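Local coordinates for enoyl-CoA hydratase/isomerase family protein (Ruegeria pomeroyi, PDB 3L3S) that probably acts as a hydro-lyase of the enoyl-CoA hydratase/isomerase family, in the crotonase superfamily, at residues Leu8-Val12 against Thr21-Ala25; His57-Phe63 against Ala109-Ala115. One frame throughout, in Å; residues are numbered along the deposited sequence.

Contact 1 of 2, residues Leu8-Val12 against Thr21-Ala25; sequences LLGEV and TLGRA
Gly10 and Thr21 pair across two antiparallel strands through both of their backbone amides. Thr21 N gives its hydrogen to Gly10 O at 2.9 Å, and Gly10 N returns one to Thr21 O at 3.0 Å, so the two residues form a hydrogen-bonded pair. The next pair, Leu9 with Leu22, is non-hydrogen-bonded. Here the leucines share a face of the sheet, with Leu9 CD2 lying 4.4 Å from Leu22 CD1 and 3.7 Å from Thr21 O. A third bond, from Gly23 N to Leu8 O, is longer at 3.2 Å and more bent (144°), as the ladder ends where the chain leaves the strand. A side chain on Gly23 would run into Leu8 CG, which is why a residue without one suits the site. The pairing is that of a beta hairpin formed by strands 9-14 and 17-22, the former being outermost in the main sheet of this crotonase-like fold. Beyond the ladder, Arg24 bends at chi2 (-86°) and brings its guanidinium back to Leu8, whose side chain it crosses at about a right angle; Arg24 NH1 lies 3.4 Å from Leu8 CD2. On the face carrying Leu9 and Leu22, both branched side chains rest on Leu38 of helix 32-45, and nearby Glu11 reaches the same helix through a salt bridge to Arg44.

Contact 2 of 2, residues His57-Phe63 against Ala109-Ala115; sequences HGPGRIF and ALVEGIA
Glu112 OE1 accepts two hydrogen bonds from segment 57-63. Gly60 N meets it at 2.9 Å, nearly along the carboxylate C-O axis, while His57 NE2 makes a weak bond of 3.3 Å from the edge of its ring, with ring and carboxylate planes 71° apart. An extended glutamate chain is long enough to span from one strand end to the loop of the other, and Gly60, with positive phi, readily adopts the turn that presents its N-H. An alanine here in place of Glu112 would remove the carboxylate, and Gly60 N and His57 NE2 would probably be left without the acceptor they share. Two backbone bonds tie the following parallel strands: Ile114 N to Arg61 O, and Phe63 N to Ile114 O at 2.8 Å. Glycine suits position 113, because in this backbone a CB would run into Arg61 O; instead Gly113 CA makes a CA-H...O contact of 3.2 Å with Arg61 O.

Two CH-pi contacts cover the aromatic rings. Leu110 CD1 sits 4.1 Å from the centroid of the His57 ring, and Pro59 CG lies over its opposite face. With CG anti to the backbone N (chi1 173°), the Phe63 ring lies across Val111, whose CG2 is 3.8 Å from the ring centroid.

Apolar packing completes the join. Ile62 and Ile114 run side by side, Ile62 CG1 lying 3.8 Å from Ile114 CG2, and the CB atoms of Ala109 and Ala115 approach the Phe63 ring obliquely, at CZ and CD2 respectively. Phe63 continues onto Leu122 and Met123 of helix 118-124, Leu110 packs on Leu194 and Val198 of helix 194-207, and Ala109 passes the sheet on to strand 128-131.

From the N terminus, contact 1 closes first: a short turn joins strands 9-14 and 17-22 into a hairpin. Only afterwards does contact 2 open, so the two follow in series, neither nested nor crossed. Contact 2 closes a much longer loop, with helix 84-101 between its parallel strands, and continues from the main sheet into the small sheet of strands 62-64 and 114-116. The contacts meet where strands 17-22 and 53-58 are neighbours: Leu22 N probably hydrogen-bonds to His57 O at 2.9 Å, and Thr21 packs on Pro59. His28, just beyond the hairpin, bonds to both Gly23 O and Pro59 O.

Contact 1 of 2, residues Leu8-Val12 against Thr21-Ala25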
ATOM      1  N   LEU B   8      13.483 -18.187  27.391  1.00 33.59           N
ATOM      2  CA  LEU B   8      14.943 -17.877  27.394  1.00 32.24           C
ATOM      3  C   LEU B   8      15.272 -16.720  26.451  1.00 33.61           C
ATOM      4  O   LEU B   8      15.127 -16.829  25.225  1.00 32.66           O
ATOM      5  CB  LEU B   8      15.757 -19.126  27.026  1.00 34.69           C
ATOM      6  CG  LEU B   8      17.289 -19.068  27.014  1.00 36.39           C
ATOM      7  CD1 LEU B   8      17.844 -18.893  28.442  1.00 39.75           C
ATOM      8  CD2 LEU B   8      17.832 -20.348  26.348  1.00 38.00           C
ATOM      9  N   LEU B   9      15.768 -15.636  27.046  1.00 34.86           N
ATOM     10  CA  LEU B   9      16.119 -14.420  26.325  1.00 34.75           C
ATOM     11  C   LEU B   9      17.379 -13.774  26.877  1.00 35.87           C
ATOM     12  O   LEU B   9      17.560 -13.675  28.093  1.00 38.09           O
ATOM     13  CB  LEU B   9      14.984 -13.406  26.464  1.00 35.37           C
ATOM     14  CG  LEU B   9      14.303 -12.737  25.273  1.00 36.80           C
ATOM     15  CD1 LEU B   9      13.447 -11.631  25.849  1.00 36.65           C
ATOM     16  CD2 LEU B   9      15.284 -12.147  24.285  1.00 36.46           C
ATOM     17  N   GLY B  10      18.211 -13.275  25.970  1.00 35.26           N
ATOM     18  CA  GLY B  10      19.432 -12.594  26.358  1.00 36.28           C
ATOM     19  C   GLY B  10      19.234 -11.103  26.184  1.00 37.40           C
ATOM     20  O   GLY B  10      18.744 -10.663  25.141  1.00 36.83           O
ATOM     21  N   GLU B  11      19.567 -10.334  27.220  1.00 37.83           N
ATOM     22  CA  GLU B  11      19.430  -8.875  27.199  1.00 38.92           C
ATOM     23  C   GLU B  11      20.748  -8.169  27.500  1.00 40.78           C
ATOM     24  O   GLU B  11      21.441  -8.522  28.464  1.00 40.98           O
ATOM     25  CB  GLU B  11      18.394  -8.417  28.230  1.00 39.13           C
ATOM     26  CG  GLU B  11      16.953  -8.651  27.850  1.00 40.90           C
ATOM     27  CD  GLU B  11      15.995  -8.367  28.978  1.00 41.42           C
ATOM     28  OE1 GLU B  11      16.015  -7.244  29.519  1.00 44.64           O
ATOM     29  OE2 GLU B  11      15.215  -9.270  29.329  1.00 42.71           O
ATOM     30  N   VAL B  12      21.103  -7.202  26.647  1.00 41.12           N
ATOM     31  CA  VAL B  12      22.315  -6.383  26.806  1.00 41.75           C
ATOM     32  C   VAL B  12      22.045  -4.953  26.342  1.00 41.95           C
ATOM     33  O   VAL B  12      21.592  -4.739  25.215  1.00 41.32           O
ATOM     34  CB  VAL B  12      23.587  -6.932  26.036  1.00 42.22           C
ATOM     35  CG1 VAL B  12      24.273  -8.037  26.818  1.00 42.43           C
ATOM     36  CG2 VAL B  12      23.235  -7.423  24.646  1.00 45.06           C
ATOM     37  N   THR B  21      18.295 -10.902  22.252  1.00 29.67           N
ATOM     38  CA  THR B  21      18.829 -12.047  21.534  1.00 30.67           C
ATOM     39  C   THR B  21      18.074 -13.322  21.927  1.00 32.33           C
ATOM     40  O   THR B  21      18.272 -13.878  23.013  1.00 34.20           O
ATOM     41  CB  THR B  21      20.361 -12.149  21.741  1.00 30.41           C
ATOM     42  OG1 THR B  21      20.974 -10.938  21.283  1.00 32.32           O
ATOM     43  CG2 THR B  21      20.948 -13.293  20.956  1.00 30.04           C
ATOM     44  N   LEU B  22      17.174 -13.737  21.036  1.00 30.72           N
ATOM     45  CA  LEU B  22      16.335 -14.925  21.201  1.00 32.29           C
ATOM     46  C   LEU B  22      17.126 -16.224  21.439  1.00 32.60           C
ATOM     47  O   LEU B  22      17.987 -16.601  20.637  1.00 33.12           O
ATOM     48  CB  LEU B  22      15.433 -15.085  19.966  1.00 32.27           C
ATOM     49  CG  LEU B  22      14.014 -14.494  19.895  1.00 33.54           C
ATOM     50  CD1 LEU B  22      13.973 -13.009  20.194  1.00 31.35           C
ATOM     51  CD2 LEU B  22      13.445 -14.779  18.523  1.00 32.29           C
ATOM     52  N   GLY B  23      16.859 -16.876  22.569  1.00 32.53           N
ATOM     53  CA  GLY B  23      17.529 -18.128  22.887  1.00 33.34           C
ATOM     54  C   GLY B  23      16.829 -19.329  22.264  1.00 33.34           C
ATOM     55  O   GLY B  23      16.118 -19.186  21.263  1.00 33.31           O
ATOM     56  N   ARG B  24      17.019 -20.504  22.875  1.00 32.99           N
ATOM     57  CA  ARG B  24      16.427 -21.778  22.435  1.00 32.14           C
ATOM     58  C   ARG B  24      16.822 -22.133  21.000  1.00 31.87           C
ATOM     59  O   ARG B  24      15.971 -22.460  20.156  1.00 31.82           O
ATOM     60  CB  ARG B  24      14.890 -21.777  22.609  1.00 32.14           C
ATOM     61  CG  ARG B  24      14.383 -21.810  24.040  1.00 34.42           C
ATOM     62  CD  ARG B  24      14.291 -23.243  24.573  1.00 36.86           C
ATOM     63  NE  ARG B  24      13.613 -23.322  25.868  1.00 40.09           N
ATOM     64  CZ  ARG B  24      14.189 -23.082  27.046  1.00 41.69           C
ATOM     65  NH1 ARG B  24      15.470 -22.741  27.112  1.00 43.74           N
ATOM     66  NH2 ARG B  24      13.482 -23.190  28.163  1.00 42.73           N
ATOM     67  N   ALA B  25      18.130 -22.039  20.744  1.00 31.62           N
ATOM     68  CA  ALA B  25      18.756 -22.349  19.456  1.00 29.50           C
ATOM     69  C   ALA B  25      18.408 -23.775  19.003  1.00 29.18           C
ATOM     70  O   ALA B  25      18.231 -24.655  19.846  1.00 29.64           O
ATOM     71  CB  ALA B  25      20.267 -22.179  19.581  1.00 32.11           C
TER

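Contact 2 of 2, residues His57-Phe63 against Ala109-Ala115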
ATOM      1  N   HIS B  57      17.004  -9.858  17.725  1.00 26.56           N
ATOM      2  CA  HIS B  57      17.888 -10.728  16.961  1.00 28.20           C
ATOM      3  C   HIS B  57      17.631 -12.205  17.253  1.00 28.49           C
ATOM      4  O   HIS B  57      17.709 -12.653  18.400  1.00 29.05           O
ATOM      5  CB  HIS B  57      19.352 -10.351  17.291  1.00 30.50           C
ATOM      6  CG  HIS B  57      20.401 -10.992  16.422  1.00 34.04           C
ATOM      7  ND1 HIS B  57      21.735 -11.001  16.775  1.00 35.72           N
ATOM      8  CD2 HIS B  57      20.331 -11.604  15.214  1.00 36.09           C
ATOM      9  CE1 HIS B  57      22.440 -11.585  15.823  1.00 35.90           C
ATOM     10  NE2 HIS B  57      21.612 -11.961  14.865  1.00 37.07           N
ATOM     11  N   GLY B  58      17.297 -12.935  16.192  1.00 28.66           N
ATOM     12  CA  GLY B  58      17.114 -14.378  16.248  1.00 28.58           C
ATOM     13  C   GLY B  58      18.327 -14.834  15.444  1.00 28.36           C
ATOM     14  O   GLY B  58      18.246 -14.841  14.216  1.00 29.28           O
ATOM     15  N   PRO B  59      19.470 -15.180  16.086  1.00 28.84           N
ATOM     16  CA  PRO B  59      20.696 -15.611  15.396  1.00 29.77           C
ATOM     17  C   PRO B  59      20.685 -16.898  14.583  1.00 30.36           C
ATOM     18  O   PRO B  59      19.908 -17.810  14.858  1.00 32.90           O
ATOM     19  CB  PRO B  59      21.714 -15.721  16.537  1.00 29.09           C
ATOM     20  CG  PRO B  59      21.138 -14.897  17.629  1.00 29.37           C
ATOM     21  CD  PRO B  59      19.693 -15.233  17.542  1.00 29.28           C
ATOM     22  N   GLY B  60      21.533 -16.917  13.554  1.00 30.93           N
ATOM     23  CA  GLY B  60      21.728 -18.083  12.704  1.00 31.18           C
ATOM     24  C   GLY B  60      20.814 -18.460  11.564  1.00 32.19           C
ATOM     25  O   GLY B  60      20.087 -17.636  10.995  1.00 33.72           O
ATOM     26  N   ARG B  61      20.902 -19.743  11.222  1.00 31.29           N
ATOM     27  CA  ARG B  61      20.136 -20.395  10.155  1.00 31.13           C
ATOM     28  C   ARG B  61      18.629 -20.060  10.167  1.00 28.94           C
ATOM     29  O   ARG B  61      17.999 -19.961   9.111  1.00 27.73           O
ATOM     30  CB  ARG B  61      20.355 -21.918  10.263  1.00 31.38           C
ATOM     31  CG  ARG B  61      19.401 -22.793   9.456  1.00 36.49           C
ATOM     32  CD  ARG B  61      19.643 -24.269   9.652  1.00 40.00           C
ATOM     33  NE  ARG B  61      19.936 -24.659  11.037  1.00 37.45           N
ATOM     34  CZ  ARG B  61      19.366 -25.679  11.669  1.00 37.64           C
ATOM     35  NH1 ARG B  61      18.449 -26.424  11.060  1.00 38.93           N
ATOM     36  NH2 ARG B  61      19.779 -26.012  12.879  1.00 37.40           N
ATOM     37  N   ILE B  62      18.058 -19.972  11.368  1.00 27.21           N
ATOM     38  CA  ILE B  62      16.644 -19.662  11.533  1.00 26.27           C
ATOM     39  C   ILE B  62      16.484 -18.406  12.390  1.00 26.22           C
ATOM     40  O   ILE B  62      17.083 -18.313  13.469  1.00 27.35           O
ATOM     41  CB  ILE B  62      15.851 -20.850  12.202  1.00 25.57           C
ATOM     42  CG1 ILE B  62      16.033 -22.158  11.410  1.00 24.37           C
ATOM     43  CG2 ILE B  62      14.349 -20.525  12.250  1.00 23.77           C
ATOM     44  CD1 ILE B  62      15.370 -23.393  11.996  1.00 24.22           C
ATOM     45  N   PHE B  63      15.714 -17.430  11.898  1.00 23.54           N
ATOM     46  CA  PHE B  63      15.451 -16.218  12.675  1.00 22.76           C
ATOM     47  C   PHE B  63      14.508 -16.617  13.806  1.00 21.59           C
ATOM     48  O   PHE B  63      14.783 -16.342  14.969  1.00 22.72           O
ATOM     49  CB  PHE B  63      14.822 -15.107  11.819  1.00 23.29           C
ATOM     50  CG  PHE B  63      14.381 -13.890  12.612  1.00 26.79           C
ATOM     51  CD1 PHE B  63      15.330 -13.049  13.229  1.00 27.98           C
ATOM     52  CD2 PHE B  63      13.014 -13.594  12.763  1.00 25.34           C
ATOM     53  CE1 PHE B  63      14.922 -11.920  13.992  1.00 29.62           C
ATOM     54  CE2 PHE B  63      12.588 -12.477  13.518  1.00 26.43           C
ATOM     55  CZ  PHE B  63      13.546 -11.635  14.137  1.00 29.12           C
ATOM     56  N   ALA B 109      14.442  -5.456  13.591  1.00 18.31           N
ATOM     57  CA  ALA B 109      14.680  -6.883  13.485  1.00 17.43           C
ATOM     58  C   ALA B 109      15.908  -7.179  12.612  1.00 18.07           C
ATOM     59  O   ALA B 109      16.050  -6.622  11.519  1.00 19.63           O
ATOM     60  CB  ALA B 109      13.454  -7.569  12.932  1.00 16.27           C
ATOM     61  N   LEU B 110      16.815  -8.004  13.135  1.00 20.77           N
ATOM     62  CA  LEU B 110      18.037  -8.428  12.431  1.00 23.16           C
ATOM     63  C   LEU B 110      17.813  -9.895  12.022  1.00 23.78           C
ATOM     64  O   LEU B 110      17.797 -10.796  12.873  1.00 23.24           O
ATOM     65  CB  LEU B 110      19.249  -8.284  13.362  1.00 23.89           C
ATOM     66  CG  LEU B 110      20.714  -8.246  12.897  1.00 25.87           C
ATOM     67  CD1 LEU B 110      21.555  -7.767  14.069  1.00 27.35           C
ATOM     68  CD2 LEU B 110      21.239  -9.583  12.407  1.00 26.51           C
ATOM     69  N   VAL B 111      17.633 -10.110  10.719  1.00 25.18           N
ATOM     70  CA  VAL B 111      17.358 -11.432  10.138  1.00 26.35           C
ATOM     71  C   VAL B 111      18.508 -11.993   9.287  1.00 27.99           C
ATOM     72  O   VAL B 111      18.872 -11.401   8.269  1.00 27.30           O
ATOM     73  CB  VAL B 111      16.037 -11.372   9.303  1.00 25.55           C
ATOM     74  CG1 VAL B 111      15.700 -12.697   8.653  1.00 25.45           C
ATOM     75  CG2 VAL B 111      14.891 -10.951  10.196  1.00 25.11           C
ATOM     76  N   GLU B 112      19.027 -13.159   9.694  1.00 29.28           N
ATOM     77  CA  GLU B 112      20.133 -13.855   9.008  1.00 31.12           C
ATOM     78  C   GLU B 112      19.678 -15.146   8.314  1.00 30.38           C
ATOM     79  O   GLU B 112      20.402 -15.686   7.466  1.00 31.02           O
ATOM     80  CB  GLU B 112      21.249 -14.225  10.000  1.00 31.63           C
ATOM     81  CG  GLU B 112      21.977 -13.057  10.641  1.00 33.57           C
ATOM     82  CD  GLU B 112      22.799 -13.450  11.856  1.00 34.84           C
ATOM     83  OE1 GLU B 112      22.356 -14.314  12.638  1.00 33.48           O
ATOM     84  OE2 GLU B 112      23.889 -12.870  12.047  1.00 40.02           O
ATOM     85  N   GLY B 113      18.510 -15.654   8.714  1.00 29.88           N
ATOM     86  CA  GLY B 113      17.983 -16.882   8.142  1.00 24.83           C
ATOM     87  C   GLY B 113      16.498 -16.890   7.843  1.00 25.43           C
ATOM     88  O   GLY B 113      15.926 -15.868   7.452  1.00 24.05           O
ATOM     89  N   ILE B 114      15.865 -18.048   8.026  1.00 26.06           N
ATOM     90  CA  ILE B 114      14.440 -18.178   7.746  1.00 28.51           C
ATOM     91  C   ILE B 114      13.500 -17.669   8.847  1.00 28.35           C
ATOM     92  O   ILE B 114      13.676 -17.950  10.039  1.00 28.42           O
ATOM     93  CB  ILE B 114      14.064 -19.621   7.235  1.00 30.85           C
ATOM     94  CG1 ILE B 114      12.577 -19.698   6.825  1.00 33.75           C
ATOM     95  CG2 ILE B 114      14.445 -20.678   8.253  1.00 30.81           C
ATOM     96  CD1 ILE B 114      12.135 -21.018   6.179  1.00 36.04           C
ATOM     97  N   ALA B 115      12.553 -16.842   8.416  1.00 29.03           N
ATOM     98  CA  ALA B 115      11.532 -16.265   9.291  1.00 27.29           C
ATOM     99  C   ALA B 115      10.213 -16.884   8.829  1.00 25.69           C
ATOM    100  O   ALA B 115       9.685 -16.552   7.760  1.00 24.26           O
ATOM    101  CB  ALA B 115      11.514 -14.748   9.153  1.00 23.86           C
TER